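Local coordinates for protein FKBO (PDB 4BPS) that catalyses the hydrolysis of chorismate to pyruvate and a dihydroxycyclohexadiene carboxylic acid, a step in the biosynthesis of the immunosuppressant polyketides FK506 and FK520, at residues Lys297-Arg303 against Ala324-Ile330; Gly130-Leu134 against Ala195-Arg201. All coordinates share one frame; numbering follows the deposited sequence.

How the interactions relate
Interaction 2 comes first along the chain and closes before interaction 1 opens. Their centres lie about 31 Å apart, on opposite sides of the centre of the chain, and the nearest atoms are still about 15 Å from each other. Residues 130-134 and 195-201 join the antiparallel strands 133-142 and 189-196 of one mixed sheet, whose edge strand 178-184, next to 133-142, packs against Tyr299 and Ile330 of interaction 1. Residues 297-303 and 324-330 pair two parallel strands of another sheet, to which strand 201-204, which begins at Arg201 of interaction 2, also belongs. Interaction 1 borders the ligand pocket through Ile330, beside the proton acceptor Glu338; interaction 2 lies farther from it.

Interaction 1: residues Lys297-Arg303 against Ala324-Ile330; sequences KVYVRRR and ALLHTDI
Tyr299 lies alongside Leu326, both side chains leaning the same way, and its CE1 comes 3.8 Å from Leu326 CD1. With CG beside its own backbone N (chi1 -53°), the Tyr299 ring also runs past the methyl of Thr328, while its hydroxyl bonds to Glu340. On the other face of the sheet, Val298 CB meets Leu325 CD1 at 3.8 Å. Val298 and Val300 pack there on helix 306-314, as expected of a beta-alpha-beta unit whose parallel strands 296-300 and 323-327 flank that helix in sequence. Their axes are inclined by 25°, and the backbone bonds alternate: Val298 N to Ala324 O, Leu326 N to Val298 O, Val300 N to Leu326 O. The next bond is more bent, Thr328 N reaching Val300 O at 3.0 Å from above the carbonyl plane, where the strands give way to loops. The His327 ring lies beside these loops. Its edge faces Val300 O, and NE2 lies 3.0 Å from Arg301 O; Arg303 CB rests over one face, 4.1 Å from the centroid, a CH-pi contact, and ND1 bonds to Thr66. Were His327 an alanine, Arg303 CB would probably lose the ring it lies over, and the Thr66 hydroxyl this partner. The guanidinium of Arg301 meets the other segment through weaker interactions. NH1 is 3.4 Å from Asp329 OD1, a salt bridge of charge alone because the oxygen lies well out of the guanidinium plane, and NH2 makes only a weak bond to Ile330 O; Asn145 also takes a bond from NH2, and Leu335 O takes one from NE. A water donates to both Arg301 O and Asp329 OD1. Ile330 CD1 reaches back to Tyr299 CB at 3.9 Å, and its side chain also touches the proton acceptor Glu338, near the bound ligand.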
ATOM      1  N   LYS A 297       1.134  -6.449  -6.919  1.00  5.18           N
ATOM      2  CA  LYS A 297       2.338  -5.732  -7.317  1.00  5.50           C
ATOM      3  C   LYS A 297       3.522  -6.407  -6.649  1.00  5.02           C
ATOM      4  O   LYS A 297       3.476  -6.692  -5.444  1.00  5.25           O
ATOM      5  CB  LYS A 297       2.262  -4.248  -6.959  1.00  6.26           C
ATOM      6  CG  LYS A 297       1.234  -3.529  -7.854  1.00  7.13           C
ATOM      7  CD  LYS A 297       0.405  -2.495  -7.130  1.00  7.36           C
ATOM      8  CE  LYS A 297       1.262  -1.407  -6.585  1.00  6.92           C
ATOM      9  NZ  LYS A 297       0.504  -0.579  -5.566  1.00  6.70           N
ATOM     10  N   VAL A 298       4.555  -6.658  -7.443  1.00  4.73           N
ATOM     11  CA  VAL A 298       5.749  -7.356  -7.004  1.00  5.28           C
ATOM     12  C   VAL A 298       6.923  -6.386  -7.212  1.00  4.77           C
ATOM     13  O   VAL A 298       7.254  -6.066  -8.354  1.00  6.06           O
ATOM     14  CB  VAL A 298       5.947  -8.668  -7.808  1.00  6.09           C
ATOM     15  CG1 VAL A 298       7.228  -9.372  -7.347  1.00  6.87           C
ATOM     16  CG2 VAL A 298       4.742  -9.584  -7.647  1.00  6.90           C
ATOM     17  N   TYR A 299       7.480  -5.900  -6.106  1.00  4.92           N
ATOM     18  CA  TYR A 299       8.556  -4.929  -6.153  1.00  5.16           C
ATOM     19  C   TYR A 299       9.870  -5.661  -6.064  1.00  5.17           C
ATOM     20  O   TYR A 299      10.034  -6.511  -5.177  1.00  5.51           O
ATOM     21  CB  TYR A 299       8.427  -3.986  -4.969  1.00  5.62           C
ATOM     22  CG  TYR A 299       7.078  -3.314  -4.809  1.00  5.23           C
ATOM     23  CD1 TYR A 299       6.697  -2.247  -5.626  1.00  5.79           C
ATOM     24  CD2 TYR A 299       6.188  -3.706  -3.801  1.00  5.90           C
ATOM     25  CE1 TYR A 299       5.481  -1.592  -5.443  1.00  5.90           C
ATOM     26  CE2 TYR A 299       4.968  -3.061  -3.603  1.00  5.45           C
ATOM     27  CZ  TYR A 299       4.625  -1.995  -4.432  1.00  5.49           C
ATOM     28  OH  TYR A 299       3.455  -1.301  -4.265  1.00  6.12           O
ATOM     29  N   VAL A 300      10.795  -5.362  -6.983  1.00  5.41           N
ATOM     30  CA  VAL A 300      12.049  -6.099  -7.081  1.00  5.33           C
ATOM     31  C   VAL A 300      13.199  -5.114  -7.146  1.00  5.23           C
ATOM     32  O   VAL A 300      13.220  -4.213  -7.996  1.00  5.34           O
ATOM     33  CB  VAL A 300      12.075  -6.989  -8.349  1.00  5.91           C
ATOM     34  CG1 VAL A 300      13.348  -7.803  -8.409  1.00  6.66           C
ATOM     35  CG2 VAL A 300      10.838  -7.931  -8.371  1.00  6.81           C
ATOM     36  N   ARG A 301      14.172  -5.282  -6.245  1.00  5.63           N
ATOM     37  CA  ARG A 301      15.260  -4.315  -6.114  1.00  5.71           C
ATOM     38  C   ARG A 301      16.195  -4.269  -7.328  1.00  5.74           C
ATOM     39  O   ARG A 301      16.569  -3.174  -7.780  1.00  6.18           O
ATOM     40  CB  ARG A 301      16.065  -4.627  -4.847  1.00  5.84           C
ATOM     41  CG  ARG A 301      17.331  -3.759  -4.683  1.00  6.06           C
ATOM     42  CD  ARG A 301      18.023  -4.043  -3.355  1.00  6.35           C
ATOM     43  NE  ARG A 301      17.192  -3.696  -2.208  1.00  6.29           N
ATOM     44  CZ  ARG A 301      17.081  -2.460  -1.709  1.00  6.36           C
ATOM     45  NH1 ARG A 301      17.783  -1.446  -2.214  1.00  6.92           N
ATOM     46  NH2 ARG A 301      16.227  -2.242  -0.706  1.00  6.63           N
ATOM     47  N   ARG A 302      16.625  -5.439  -7.798  1.00  5.94           N
ATOM     48  CA  ARG A 302      17.607  -5.524  -8.885  1.00  6.45           C
ATOM     49  C   ARG A 302      16.974  -5.897 -10.216  1.00  6.50           C
ATOM     50  O   ARG A 302      16.196  -6.852 -10.291  1.00  6.36           O
ATOM     51  CB  ARG A 302      18.670  -6.582  -8.590  1.00  7.13           C
ATOM     52  CG  ARG A 302      19.410  -6.372  -7.281  1.00  7.83           C
ATOM     53  CD  ARG A 302      20.730  -7.159  -7.284  1.00  9.69           C
ATOM     54  NE  ARG A 302      20.514  -8.573  -7.596  1.00 10.68           N
ATOM     55  CZ  ARG A 302      21.477  -9.463  -7.843  1.00 12.48           C
ATOM     56  NH1 ARG A 302      22.761  -9.100  -7.826  1.00 13.25           N
ATOM     57  NH2 ARG A 302      21.156 -10.736  -8.135  1.00 13.09           N
ATOM     58  N   ARG A 303      17.302  -5.156 -11.278  1.00  6.61           N
ATOM     59  CA  ARG A 303      16.801  -5.485 -12.605  1.00  7.31           C
ATOM     60  C   ARG A 303      17.105  -6.932 -12.969  1.00  6.59           C
ATOM     61  O   ARG A 303      16.277  -7.628 -13.539  1.00  7.39           O
ATOM     62  CB  ARG A 303      17.392  -4.494 -13.624  1.00  8.44           C
ATOM     63  CG  ARG A 303      17.203  -4.823 -15.079  1.00  9.96           C
ATOM     64  CD  ARG A 303      15.774  -4.983 -15.442  1.00 10.11           C
ATOM     65  NE  ARG A 303      15.019  -3.759 -15.220  1.00 11.05           N
ATOM     66  CZ  ARG A 303      13.690  -3.702 -15.285  1.00 11.34           C
ATOM     67  NH1 ARG A 303      12.981  -4.816 -15.547  1.00 13.15           N
ATOM     68  NH2 ARG A 303      13.056  -2.536 -15.115  1.00 10.31           N
ATOM     69  N   ALA A 324       1.800  -7.249 -11.603  1.00  7.00           N
ATOM     70  CA  ALA A 324       2.674  -6.222 -12.160  1.00  7.13           C
ATOM     71  C   ALA A 324       3.984  -6.219 -11.402  1.00  6.47           C
ATOM     72  O   ALA A 324       4.006  -6.041 -10.181  1.00  7.17           O
ATOM     73  CB  ALA A 324       2.025  -4.857 -12.031  1.00  8.03           C
ATOM     74  N   LEU A 325       5.088  -6.396 -12.123  1.00  6.53           N
ATOM     75  CA  LEU A 325       6.422  -6.309 -11.513  1.00  6.72           C
ATOM     76  C   LEU A 325       6.954  -4.892 -11.695  1.00  5.94           C
ATOM     77  O   LEU A 325       6.821  -4.311 -12.767  1.00  7.27           O
ATOM     78  CB  LEU A 325       7.388  -7.338 -12.115  1.00  8.46           C
ATOM     79  CG  LEU A 325       7.431  -8.690 -11.378  1.00 11.67           C
ATOM     80  CD1 LEU A 325       6.118  -9.432 -11.546  1.00 12.20           C
ATOM     81  CD2 LEU A 325       8.595  -9.545 -11.836  1.00 13.06           C
ATOM     82  N   LEU A 326       7.540  -4.347 -10.634  1.00  5.54           N
ATOM     83  CA  LEU A 326       8.062  -2.981 -10.612  1.00  5.61           C
ATOM     84  C   LEU A 326       9.486  -3.030 -10.062  1.00  5.59           C
ATOM     85  O   LEU A 326       9.710  -3.596  -8.994  1.00  6.82           O
ATOM     86  CB  LEU A 326       7.174  -2.093  -9.741  1.00  6.11           C
ATOM     87  CG  LEU A 326       5.754  -1.849 -10.292  1.00  6.69           C
ATOM     88  CD1 LEU A 326       4.860  -1.250  -9.203  1.00  7.46           C
ATOM     89  CD2 LEU A 326       5.798  -0.942 -11.520  1.00  7.20           C
ATOM     90  N   HIS A 327      10.418  -2.401 -10.774  1.00  5.08           N
ATOM     91  CA  HIS A 327      11.814  -2.381 -10.400  1.00  5.30           C
ATOM     92  C   HIS A 327      12.057  -1.188  -9.486  1.00  4.80           C
ATOM     93  O   HIS A 327      12.090  -0.041  -9.980  1.00  5.39           O
ATOM     94  CB  HIS A 327      12.662  -2.279 -11.652  1.00  6.12           C
ATOM     95  CG  HIS A 327      14.108  -2.141 -11.363  1.00  6.97           C
ATOM     96  ND1 HIS A 327      14.955  -1.411 -12.163  1.00  9.10           N
ATOM     97  CD2 HIS A 327      14.851  -2.610 -10.329  1.00  7.02           C
ATOM     98  CE1 HIS A 327      16.169  -1.458 -11.644  1.00  9.13           C
ATOM     99  NE2 HIS A 327      16.132  -2.172 -10.531  1.00  8.22           N
ATOM    100  N   THR A 328      12.188  -1.418  -8.181  1.00  5.09           N
ATOM    101  CA  THR A 328      12.343  -0.326  -7.230  1.00  5.60           C
ATOM    102  C   THR A 328      12.848  -0.890  -5.895  1.00  5.36           C
ATOM    103  O   THR A 328      12.785  -2.091  -5.650  1.00  5.89           O
ATOM    104  CB  THR A 328      11.007   0.424  -7.079  1.00  6.18           C
ATOM    105  OG1 THR A 328      11.259   1.727  -6.538  1.00  6.66           O
ATOM    106  CG2 THR A 328      10.016  -0.349  -6.203  1.00  6.51           C
ATOM    107  N   ASP A 329      13.374  -0.005  -5.058  1.00  5.77           N
ATOM    108  CA  ASP A 329      13.963  -0.405  -3.785  1.00  6.35           C
ATOM    109  C   ASP A 329      12.925  -0.718  -2.707  1.00  6.23           C
ATOM    110  O   ASP A 329      11.756  -0.313  -2.796  1.00  6.18           O
ATOM    111  CB  ASP A 329      14.888   0.692  -3.276  1.00  7.45           C
ATOM    112  CG  ASP A 329      16.205   0.798  -4.058  1.00  9.10           C
ATOM    113  OD1 ASP A 329      16.478  -0.001  -4.961  1.00  9.20           O
ATOM    114  OD2 ASP A 329      17.018   1.660  -3.712  1.00 10.62           O
ATOM    115  N   ILE A 330      13.384  -1.471  -1.698  1.00  6.78           N
ATOM    116  CA  ILE A 330      12.556  -1.919  -0.590  1.00  6.54           C
ATOM    117  C   ILE A 330      12.976  -1.172   0.701  1.00  6.05           C
ATOM    118  O   ILE A 330      14.062  -0.586   0.770  1.00  6.19           O
ATOM    119  CB  ILE A 330      12.715  -3.457  -0.384  1.00  7.73           C
ATOM    120  CG1 ILE A 330      12.843  -4.205  -1.734  1.00 10.12           C
ATOM    121  CG2 ILE A 330      11.579  -4.022   0.513  1.00  8.10           C
ATOM    122  CD1 ILE A 330      11.605  -4.174  -2.635  1.00 10.99           C
TER
HETATM  123  O   HOH W   1      15.700  -0.458  -7.596  1.00 11.32           O
HETATM  124  O   HOH W   2      19.139  -2.945 -10.882  1.00 11.04           O

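Interaction 2: residues Gly130-Leu134 against Ala195-Arg201; sequences GYPLL and AARGGVR
Leu134 and Ala195 face each other on the buried side of the contact, Leu134 CD2 lying 4.1 Å from Ala195 CB. The same Ala195 CB is 3.4 Å from Tyr131 O, a fit that leaves little slack; Leu134 and Ala195 both pack on Thr126 of helix 112-129. Next to this pair, Leu133 and Ala196 exchange two backbone bonds: Ala196 N to Leu133 O at 2.8 Å, and the longer Leu133 N to Ala196 O at 3.2 Å. The first pair is therefore non-hydrogen-bonded and the second hydrogen-bonded, which defines antiparallel pairing of the start of strand 133-142 with the end of strand 189-196. Ahead of it, Gly130 is the C-prime residue of a Schellman motif that ends helix 112-129; its positive phi (90°) turns the chain out of the helix toward the sheet. Tyr131 follows, its ring passing obliquely by the backbone, CD2 3.4 Å from Arg197 N, and its hydroxyl bonded to Thr95 O. Packing is looser where residues 197-200 leave strand 189-196. There Pro132 and Arg197 are exposed, and a water bridges by donating to both Gly130 O and Arg197 O. Leu133 CD1 reaches Gly199 O at 3.5 Å, so the turn of glycines meets the leucine mainly through carbonyl oxygens. Arg201 returns to close this side. Bends at chi2 (-79°) and chi3 fold its chain back alongside Leu134 O, where NH1 donates at 2.8 Å on a lone pair, the oxygen lying within 1° of the guanidinium plane. Leu133 CD2 lies over one face of that flat group, 3.9 Å from Arg201 NH2. A second water accepts from both Arg201 NH1 and Leu134 N, supplying the acceptor that these two neighbouring donors cannot offer each other.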
ATOM      1  N   GLY A 130     -15.833  12.307   7.692  1.00  7.25           N
ATOM      2  CA  GLY A 130     -16.627  11.228   8.266  1.00  8.01           C
ATOM      3  C   GLY A 130     -16.265   9.843   7.744  1.00  6.72           C
ATOM      4  O   GLY A 130     -17.160   8.998   7.634  1.00  7.53           O
ATOM      5  N   TYR A 131     -14.977   9.595   7.493  1.00  6.25           N
ATOM      6  CA  TYR A 131     -14.484   8.296   7.047  1.00  6.04           C
ATOM      7  C   TYR A 131     -13.320   7.885   7.958  1.00  6.48           C
ATOM      8  O   TYR A 131     -12.179   7.779   7.524  1.00  6.38           O
ATOM      9  CB  TYR A 131     -14.070   8.320   5.562  1.00  6.33           C
ATOM     10  CG  TYR A 131     -15.215   8.662   4.650  1.00  6.41           C
ATOM     11  CD1 TYR A 131     -15.659   9.981   4.524  1.00  6.89           C
ATOM     12  CD2 TYR A 131     -15.884   7.673   3.933  1.00  5.94           C
ATOM     13  CE1 TYR A 131     -16.736  10.304   3.719  1.00  7.18           C
ATOM     14  CE2 TYR A 131     -16.986   7.991   3.138  1.00  6.14           C
ATOM     15  CZ  TYR A 131     -17.397   9.307   3.034  1.00  6.46           C
ATOM     16  OH  TYR A 131     -18.477   9.635   2.256  1.00  6.86           O
ATOM     17  N   PRO A 132     -13.609   7.652   9.249  1.00  6.46           N
ATOM     18  CA  PRO A 132     -12.510   7.531  10.213  1.00  7.54           C
ATOM     19  C   PRO A 132     -11.747   6.207  10.147  1.00  7.10           C
ATOM     20  O   PRO A 132     -10.674   6.132  10.739  1.00  8.68           O
ATOM     21  CB  PRO A 132     -13.225   7.655  11.563  1.00  9.32           C
ATOM     22  CG  PRO A 132     -14.602   7.129  11.284  1.00  8.96           C
ATOM     23  CD  PRO A 132     -14.929   7.654   9.907  1.00  7.60           C
ATOM     24  N   LEU A 133     -12.270   5.171   9.500  1.00  6.44           N
ATOM     25  CA  LEU A 133     -11.623   3.859   9.528  1.00  6.72           C
ATOM     26  C   LEU A 133     -10.697   3.730   8.347  1.00  6.31           C
ATOM     27  O   LEU A 133     -11.140   3.471   7.230  1.00  7.06           O
ATOM     28  CB  LEU A 133     -12.670   2.754   9.507  1.00  7.52           C
ATOM     29  CG  LEU A 133     -13.675   2.758  10.661  1.00  8.50           C
ATOM     30  CD1 LEU A 133     -14.597   1.536  10.524  1.00  8.55           C
ATOM     31  CD2 LEU A 133     -13.025   2.769  12.033  1.00 10.93           C
ATOM     32  N   LEU A 134      -9.397   3.925   8.555  1.00  6.03           N
ATOM     33  CA  LEU A 134      -8.476   3.697   7.451  1.00  6.28           C
ATOM     34  C   LEU A 134      -8.433   2.209   7.101  1.00  5.32           C
ATOM     35  O   LEU A 134      -8.418   1.359   7.986  1.00  5.87           O
ATOM     36  CB  LEU A 134      -7.063   4.172   7.799  1.00  7.47           C
ATOM     37  CG  LEU A 134      -6.873   5.677   7.818  1.00 10.07           C
ATOM     38  CD1 LEU A 134      -5.526   5.996   8.470  1.00 11.49           C
ATOM     39  CD2 LEU A 134      -6.888   6.239   6.393  1.00 12.12           C
ATOM     40  N   ALA A 195     -10.343   4.710   2.968  1.00  4.76           N
ATOM     41  CA  ALA A 195     -10.956   4.813   4.285  1.00  5.27           C
ATOM     42  C   ALA A 195     -12.456   4.531   4.164  1.00  5.21           C
ATOM     43  O   ALA A 195     -13.041   4.628   3.076  1.00  6.12           O
ATOM     44  CB  ALA A 195     -10.742   6.194   4.885  1.00  6.30           C
ATOM     45  N   ALA A 196     -13.062   4.185   5.297  1.00  6.02           N
ATOM     46  CA  ALA A 196     -14.468   3.825   5.379  1.00  5.71           C
ATOM     47  C   ALA A 196     -15.212   4.716   6.354  1.00  5.23           C
ATOM     48  O   ALA A 196     -14.700   5.079   7.425  1.00  5.82           O
ATOM     49  CB  ALA A 196     -14.611   2.360   5.795  1.00  6.50           C
ATOM     50  N   ARG A 197     -16.468   4.995   5.996  1.00  5.41           N
ATOM     51  CA  ARG A 197     -17.407   5.721   6.851  1.00  5.92           C
ATOM     52  C   ARG A 197     -17.590   5.010   8.190  1.00  6.04           C
ATOM     53  O   ARG A 197     -17.652   5.627   9.261  1.00  6.87           O
ATOM     54  CB  ARG A 197     -18.757   5.839   6.150  1.00  6.36           C
ATOM     55  CG  ARG A 197     -19.860   6.395   7.049  1.00  7.69           C
ATOM     56  CD  ARG A 197     -21.204   6.542   6.357  1.00  8.36           C
ATOM     57  NE  ARG A 197     -21.688   5.295   5.779  1.00  8.88           N
ATOM     58  CZ  ARG A 197     -22.731   5.193   4.971  1.00 10.71           C
ATOM     59  NH1 ARG A 197     -23.451   6.261   4.621  1.00 10.41           N
ATOM     60  NH2 ARG A 197     -23.032   3.995   4.497  1.00 13.37           N
ATOM     61  N   GLY A 198     -17.690   3.694   8.145  1.00  6.05           N
ATOM     62  CA  GLY A 198     -17.918   2.919   9.341  1.00  7.43           C
ATOM     63  C   GLY A 198     -17.871   1.460   8.990  1.00  7.23           C
ATOM     64  O   GLY A 198     -17.159   1.042   8.071  1.00  7.91           O
ATOM     65  N   GLY A 199     -18.620   0.659   9.726  1.00  7.02           N
ATOM     66  CA  GLY A 199     -18.667  -0.760   9.431  1.00  6.96           C
ATOM     67  C   GLY A 199     -17.443  -1.529   9.883  1.00  6.22           C
ATOM     68  O   GLY A 199     -16.748  -1.148  10.836  1.00  6.20           O
ATOM     69  N   VAL A 200     -17.190  -2.629   9.196  1.00  6.74           N
ATOM     70  CA  VAL A 200     -16.205  -3.605   9.620  1.00  7.02           C
ATOM     71  C   VAL A 200     -14.840  -3.271   9.019  1.00  5.99           C
ATOM     72  O   VAL A 200     -14.709  -3.162   7.792  1.00  6.38           O
ATOM     73  CB  VAL A 200     -16.623  -5.005   9.136  1.00  8.69           C
ATOM     74  CG1 VAL A 200     -15.611  -6.056   9.597  1.00  9.77           C
ATOM     75  CG2 VAL A 200     -18.031  -5.339   9.625  1.00  9.67           C
ATOM     76  N   ARG A 201     -13.836  -3.126   9.877  1.00  6.09           N
ATOM     77  CA  ARG A 201     -12.464  -2.915   9.445  1.00  6.49           C
ATOM     78  C   ARG A 201     -11.622  -3.667  10.462  1.00  6.44           C
ATOM     79  O   ARG A 201     -11.480  -3.241  11.614  1.00  7.28           O
ATOM     80  CB  ARG A 201     -12.115  -1.419   9.406  1.00  7.13           C
ATOM     81  CG  ARG A 201     -10.721  -1.090   8.820  1.00  8.03           C
ATOM     82  CD  ARG A 201      -9.533  -1.305   9.808  1.00  9.03           C
ATOM     83  NE  ARG A 201      -9.741  -0.818  11.196  1.00 11.54           N
ATOM     84  CZ  ARG A 201      -9.557   0.445  11.576  1.00 11.00           C
ATOM     85  NH1 ARG A 201      -9.092   1.336  10.685  1.00 12.66           N
ATOM     86  NH2 ARG A 201      -9.708   0.847  12.855  1.00 13.72           N
TER
HETATM   87  O   HOH W   3     -18.803   8.170  10.072  1.00 11.17           O
HETATM   88  O   HOH W   4      -7.913   3.700  11.131  1.00 12.89           O